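Local coordinates for TssK (Serratia sp. FS14, PDB 5Y0E), which is a trimeric baseplate component of the bacterial type VI secretion system, probably linking the baseplate to the membrane complex of the machine, at residues A[258-270]-A[287-301]. Residues are numbered along the deposited sequence; the frame is centred on the assembly and turned at random.
Sequences HPERLFADWLQFA and PVYDHDNLALCFGKL
An aromatic cluster joins two bundle helices that run the same way, short axes 28° apart, with F263 of helix 259-270 pushed between helix 294-301 and the loop leading into it. The F263 ring, swung across by its first torsion (chi1 -174°, CG opposite the backbone N), lies between Y289 and L301. L301 CD2 sits over one face, 3.7 Å from the ring centroid; on the opposite face Y289 presents its ring edge, CD1 lying 3.6 Å from F263 CG. F263 points an edge at the face of F298 (T-shaped, planes at 83°), and C297 SG comes obliquely to F263 CE2 at 3.7 Å. F298 and L301 are knobs in successive holes: F298 among P259, L262, F263 and W266, L301 among F263, W266, L267 and A270. E260 CB lies over the Y289 ring, whose OH shares a 2.6 Å hydrogen bond with H291 ND1. H258 caps its helix, ND1 accepting from E260 N at 2.9 Å; its NE2 hydrogen-bonds to C41 O, and H291 NE2 to W43 O. L262 and W266 also pack on helices 197-222 and 229-253, and E260 OE2 hydrogen-bonds to H250 NE2 and salt-bridges R261, both of a neighbouring subunit.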
loop_
_atom_site.group_PDB
_atom_site.type_symbol
_atom_site.label_atom_id
_atom_site.label_comp_id
_atom_site.label_asym_id
_atom_site.label_seq_id
_atom_site.Cartn_x
_atom_site.Cartn_y
_atom_site.Cartn_z
ATOM N N HIS A 258 0.072 -10.078 -0.010
ATOM C CA HIS A 258 -0.953 -10.581 0.887
ATOM C C HIS A 258 -2.255 -9.787 0.727
ATOM O O HIS A 258 -2.229 -8.557 0.625
ATOM C CB HIS A 258 -0.457 -10.511 2.332
ATOM C CG HIS A 258 -1.348 -11.174 3.340
ATOM N ND1 HIS A 258 -2.666 -10.827 3.523
ATOM C CD2 HIS A 258 -1.089 -12.130 4.258
ATOM C CE1 HIS A 258 -3.184 -11.546 4.497
ATOM N NE2 HIS A 258 -2.249 -12.351 4.955
ATOM N N PRO A 259 -3.401 -10.473 0.707
ATOM C CA PRO A 259 -4.700 -9.802 0.515
ATOM C C PRO A 259 -5.025 -8.722 1.519
ATOM O O PRO A 259 -5.681 -7.746 1.167
ATOM C CB PRO A 259 -5.697 -10.959 0.647
ATOM C CG PRO A 259 -4.934 -12.145 0.254
ATOM C CD PRO A 259 -3.515 -11.934 0.617
ATOM N N GLU A 260 -4.611 -8.874 2.763
ATOM C CA GLU A 260 -4.951 -7.873 3.743
ATOM C C GLU A 260 -4.311 -6.553 3.401
ATOM O O GLU A 260 -4.895 -5.496 3.630
ATOM C CB GLU A 260 -4.543 -8.344 5.120
ATOM C CG GLU A 260 -4.796 -7.326 6.188
ATOM C CD GLU A 260 -3.605 -6.384 6.422
ATOM O OE1 GLU A 260 -2.437 -6.787 6.223
ATOM O OE2 GLU A 260 -3.844 -5.239 6.802
ATOM N N ARG A 261 -3.134 -6.591 2.817
ATOM C CA ARG A 261 -2.494 -5.355 2.451
ATOM C C ARG A 261 -3.247 -4.687 1.314
ATOM O O ARG A 261 -3.485 -3.477 1.335
ATOM C CB ARG A 261 -1.040 -5.651 2.100
ATOM C CG ARG A 261 -0.218 -4.468 1.760
ATOM C CD ARG A 261 1.125 -4.903 1.256
ATOM N NE ARG A 261 1.927 -3.759 0.872
ATOM C CZ ARG A 261 2.957 -3.823 0.057
ATOM N NH1 ARG A 261 3.314 -4.976 -0.445
ATOM N NH2 ARG A 261 3.614 -2.730 -0.258
ATOM N N LEU A 262 -3.672 -5.467 0.341
ATOM C CA LEU A 262 -4.424 -4.903 -0.763
ATOM C C LEU A 262 -5.761 -4.343 -0.302
ATOM O O LEU A 262 -6.214 -3.309 -0.800
ATOM C CB LEU A 262 -4.627 -5.968 -1.813
ATOM C CG LEU A 262 -5.347 -5.517 -3.060
ATOM C CD1 LEU A 262 -4.497 -4.614 -3.910
ATOM C CD2 LEU A 262 -5.708 -6.749 -3.795
ATOM N N PHE A 263 -6.401 -5.016 0.642
ATOM C CA PHE A 263 -7.702 -4.589 1.103
ATOM C C PHE A 263 -7.605 -3.242 1.791
ATOM O O PHE A 263 -8.400 -2.335 1.524
ATOM C CB PHE A 263 -8.269 -5.647 2.035
ATOM C CG PHE A 263 -9.657 -5.388 2.472
ATOM C CD1 PHE A 263 -9.917 -4.548 3.538
ATOM C CD2 PHE A 263 -10.720 -6.010 1.838
ATOM C CE1 PHE A 263 -11.214 -4.307 3.949
ATOM C CE2 PHE A 263 -12.016 -5.784 2.252
ATOM C CZ PHE A 263 -12.260 -4.933 3.301
ATOM N N ALA A 264 -6.632 -3.100 2.688
ATOM C CA ALA A 264 -6.475 -1.854 3.419
ATOM C C ALA A 264 -6.287 -0.673 2.481
ATOM O O ALA A 264 -6.782 0.420 2.744
ATOM C CB ALA A 264 -5.300 -1.973 4.373
ATOM N N ASP A 265 -5.586 -0.867 1.379
ATOM C CA ASP A 265 -5.461 0.228 0.438
ATOM C C ASP A 265 -6.797 0.536 -0.230
ATOM O O ASP A 265 -7.163 1.696 -0.388
ATOM C CB ASP A 265 -4.391 -0.091 -0.607
ATOM C CG ASP A 265 -2.978 0.090 -0.096
ATOM O OD1 ASP A 265 -2.760 0.585 1.022
ATOM O OD2 ASP A 265 -2.053 -0.257 -0.835
ATOM N N TRP A 266 -7.532 -0.491 -0.634
ATOM C CA TRP A 266 -8.747 -0.274 -1.392
ATOM C C TRP A 266 -9.863 0.282 -0.513
ATOM O O TRP A 266 -10.668 1.090 -0.970
ATOM C CB TRP A 266 -9.145 -1.584 -2.068
ATOM C CG TRP A 266 -8.259 -1.920 -3.207
ATOM C CD1 TRP A 266 -7.136 -1.282 -3.557
ATOM C CD2 TRP A 266 -8.442 -2.956 -4.168
ATOM N NE1 TRP A 266 -6.601 -1.843 -4.668
ATOM C CE2 TRP A 266 -7.387 -2.876 -5.063
ATOM C CE3 TRP A 266 -9.408 -3.923 -4.369
ATOM C CZ2 TRP A 266 -7.260 -3.729 -6.142
ATOM C CZ3 TRP A 266 -9.264 -4.786 -5.432
ATOM C CH2 TRP A 266 -8.206 -4.681 -6.304
ATOM N N LEU A 267 -9.893 -0.099 0.754
ATOM C CA LEU A 267 -10.873 0.460 1.664
ATOM C C LEU A 267 -10.702 1.960 1.804
ATOM O O LEU A 267 -11.680 2.711 1.774
ATOM C CB LEU A 267 -10.748 -0.214 3.012
ATOM C CG LEU A 267 -11.606 0.319 4.138
ATOM C CD1 LEU A 267 -13.080 0.188 3.791
ATOM C CD2 LEU A 267 -11.287 -0.453 5.379
ATOM N N GLN A 268 -9.462 2.415 1.952
ATOM C CA GLN A 268 -9.210 3.841 2.042
ATOM C C GLN A 268 -9.587 4.535 0.751
ATOM O O GLN A 268 -10.204 5.598 0.772
ATOM C CB GLN A 268 -7.747 4.092 2.379
ATOM C CG GLN A 268 -7.343 3.735 3.787
ATOM C CD GLN A 268 -5.825 3.712 3.963
ATOM O OE1 GLN A 268 -5.176 4.740 3.990
ATOM N NE2 GLN A 268 -5.271 2.535 4.061
ATOM N N PHE A 269 -9.207 3.957 -0.375
ATOM C CA PHE A 269 -9.675 4.450 -1.651
ATOM C C PHE A 269 -11.192 4.642 -1.626
ATOM O O PHE A 269 -11.697 5.705 -1.969
ATOM C CB PHE A 269 -9.234 3.467 -2.727
ATOM C CG PHE A 269 -9.400 3.960 -4.130
ATOM C CD1 PHE A 269 -9.731 5.258 -4.391
ATOM C CD2 PHE A 269 -9.232 3.098 -5.186
ATOM C CE1 PHE A 269 -9.879 5.684 -5.655
ATOM C CE2 PHE A 269 -9.385 3.520 -6.451
ATOM C CZ PHE A 269 -9.717 4.818 -6.690
ATOM N N ALA A 270 -11.928 3.641 -1.161
ATOM C CA ALA A 270 -13.377 3.739 -1.175
ATOM C C ALA A 270 -13.862 4.844 -0.253
ATOM O O ALA A 270 -14.661 5.695 -0.654
ATOM C CB ALA A 270 -14.001 2.404 -0.791
ATOM N N PRO A 287 -17.057 -2.010 5.046
ATOM C CA PRO A 287 -16.601 -3.379 4.820
ATOM C C PRO A 287 -15.392 -3.703 5.694
ATOM O O PRO A 287 -14.485 -2.897 5.834
ATOM C CB PRO A 287 -16.245 -3.380 3.330
ATOM C CG PRO A 287 -16.942 -2.239 2.786
ATOM C CD PRO A 287 -16.991 -1.208 3.830
ATOM N N VAL A 288 -15.393 -4.886 6.294
ATOM C CA VAL A 288 -14.369 -5.289 7.246
ATOM C C VAL A 288 -13.591 -6.464 6.673
ATOM O O VAL A 288 -14.183 -7.467 6.272
ATOM C CB VAL A 288 -14.967 -5.654 8.614
ATOM C CG1 VAL A 288 -13.871 -6.209 9.501
ATOM C CG2 VAL A 288 -15.612 -4.434 9.271
ATOM N N TYR A 289 -12.266 -6.341 6.635
ATOM C CA TYR A 289 -11.439 -7.438 6.148
ATOM C C TYR A 289 -11.752 -8.721 6.897
ATOM O O TYR A 289 -11.784 -8.749 8.124
ATOM C CB TYR A 289 -9.958 -7.114 6.304
ATOM C CG TYR A 289 -9.096 -8.200 5.751
ATOM C CD1 TYR A 289 -8.953 -8.353 4.383
ATOM C CD2 TYR A 289 -8.435 -9.086 6.584
ATOM C CE1 TYR A 289 -8.187 -9.343 3.868
ATOM C CE2 TYR A 289 -7.677 -10.075 6.067
ATOM C CZ TYR A 289 -7.546 -10.195 4.710
ATOM O OH TYR A 289 -6.788 -11.187 4.182
ATOM N N ASP A 290 -11.980 -9.781 6.148
ATOM C CA ASP A 290 -12.224 -11.098 6.714
ATOM C C ASP A 290 -11.356 -12.056 5.924
ATOM O O ASP A 290 -11.640 -12.339 4.755
ATOM C CB ASP A 290 -13.703 -11.487 6.641
ATOM C CG ASP A 290 -14.017 -12.778 7.368
ATOM O OD1 ASP A 290 -13.124 -13.584 7.615
ATOM O OD2 ASP A 290 -15.183 -13.014 7.685
ATOM N N HIS A 291 -10.299 -12.552 6.561
ATOM C CA HIS A 291 -9.366 -13.404 5.842
ATOM C C HIS A 291 -10.045 -14.666 5.328
ATOM O O HIS A 291 -9.676 -15.182 4.276
ATOM C CB HIS A 291 -8.175 -13.747 6.738
ATOM C CG HIS A 291 -7.005 -14.314 5.996
ATOM N ND1 HIS A 291 -6.340 -13.618 5.016
ATOM C CD2 HIS A 291 -6.398 -15.518 6.080
ATOM C CE1 HIS A 291 -5.373 -14.368 4.528
ATOM N NE2 HIS A 291 -5.386 -15.524 5.158
ATOM N N ASP A 292 -11.051 -15.164 6.035
ATOM C CA ASP A 292 -11.701 -16.406 5.653
ATOM C C ASP A 292 -13.005 -16.185 4.896
ATOM O O ASP A 292 -13.795 -17.114 4.771
ATOM C CB ASP A 292 -11.931 -17.284 6.881
ATOM C CG ASP A 292 -10.626 -17.754 7.509
ATOM O OD1 ASP A 292 -9.949 -18.601 6.905
ATOM O OD2 ASP A 292 -10.270 -17.278 8.604
ATOM N N ASN A 293 -13.238 -14.985 4.374
ATOM C CA ASN A 293 -14.339 -14.763 3.454
ATOM C C ASN A 293 -14.020 -13.605 2.520
ATOM O O ASN A 293 -14.668 -12.558 2.562
ATOM C CB ASN A 293 -15.632 -14.499 4.217
ATOM C CG ASN A 293 -16.868 -14.620 3.337
ATOM O OD1 ASN A 293 -16.806 -14.555 2.108
ATOM N ND2 ASN A 293 -17.994 -14.805 3.974
ATOM N N LEU A 294 -13.033 -13.804 1.659
ATOM C CA LEU A 294 -12.518 -12.701 0.874
ATOM C C LEU A 294 -13.482 -12.276 -0.209
ATOM O O LEU A 294 -13.555 -11.086 -0.516
ATOM C CB LEU A 294 -11.161 -13.069 0.280
ATOM C CG LEU A 294 -10.029 -13.173 1.319
ATOM C CD1 LEU A 294 -8.760 -13.723 0.714
ATOM C CD2 LEU A 294 -9.747 -11.856 1.981
ATOM N N ALA A 295 -14.236 -13.219 -0.776
ATOM C CA ALA A 295 -15.243 -12.870 -1.775
ATOM C C ALA A 295 -16.275 -11.896 -1.221
ATOM O O ALA A 295 -16.648 -10.926 -1.885
ATOM C CB ALA A 295 -15.926 -14.125 -2.291
ATOM N N LEU A 296 -16.736 -12.126 -0.003
ATOM C CA LEU A 296 -17.690 -11.212 0.598
ATOM C C LEU A 296 -17.100 -9.824 0.770
ATOM O O LEU A 296 -17.635 -8.845 0.244
ATOM C CB LEU A 296 -18.156 -11.745 1.941
ATOM C CG LEU A 296 -19.097 -10.752 2.602
ATOM C CD1 LEU A 296 -20.443 -10.789 1.927
ATOM C CD2 LEU A 296 -19.229 -11.006 4.076
ATOM N N CYS A 297 -15.997 -9.717 1.518
ATOM C CA CYS A 297 -15.495 -8.403 1.893
ATOM C C CYS A 297 -14.887 -7.685 0.701
ATOM O O CYS A 297 -15.082 -6.482 0.547
ATOM C CB CYS A 297 -14.500 -8.495 3.059
ATOM S SG CYS A 297 -12.932 -9.347 2.832
ATOM N N PHE A 298 -14.189 -8.395 -0.176
ATOM C CA PHE A 298 -13.756 -7.734 -1.398
ATOM C C PHE A 298 -14.938 -7.404 -2.287
ATOM O O PHE A 298 -14.930 -6.387 -2.989
ATOM C CB PHE A 298 -12.750 -8.588 -2.167
ATOM C CG PHE A 298 -11.327 -8.314 -1.798
ATOM C CD1 PHE A 298 -10.608 -7.334 -2.451
ATOM C CD2 PHE A 298 -10.722 -9.020 -0.786
ATOM C CE1 PHE A 298 -9.307 -7.062 -2.095
ATOM C CE2 PHE A 298 -9.430 -8.761 -0.425
ATOM C CZ PHE A 298 -8.712 -7.782 -1.073
ATOM N N GLY A 299 -15.958 -8.253 -2.270
ATOM C CA GLY A 299 -17.123 -7.989 -3.083
ATOM C C GLY A 299 -17.745 -6.657 -2.754
ATOM O O GLY A 299 -18.080 -5.889 -3.640
ATOM N N LYS A 300 -17.860 -6.350 -1.477
ATOM C CA LYS A 300 -18.433 -5.076 -1.100
ATOM C C LYS A 300 -17.537 -3.935 -1.520
ATOM O O LYS A 300 -18.022 -2.895 -1.957
ATOM C CB LYS A 300 -18.679 -5.042 0.402
ATOM C CG LYS A 300 -19.274 -6.296 0.896
ATOM C CD LYS A 300 -20.354 -6.067 1.914
ATOM C CE LYS A 300 -19.794 -5.713 3.260
ATOM N NZ LYS A 300 -20.686 -6.244 4.331
ATOM N N LEU A 301 -16.229 -4.121 -1.408
ATOM C CA LEU A 301 -15.294 -3.063 -1.761
ATOM C C LEU A 301 -15.302 -2.801 -3.260
ATOM O O LEU A 301 -15.340 -1.646 -3.695
ATOM C CB LEU A 301 -13.900 -3.447 -1.266
ATOM C CG LEU A 301 -12.968 -2.393 -0.677
ATOM C CD1 LEU A 301 -13.732 -1.573 0.329
ATOM C CD2 LEU A 301 -11.782 -3.053 -0.005
#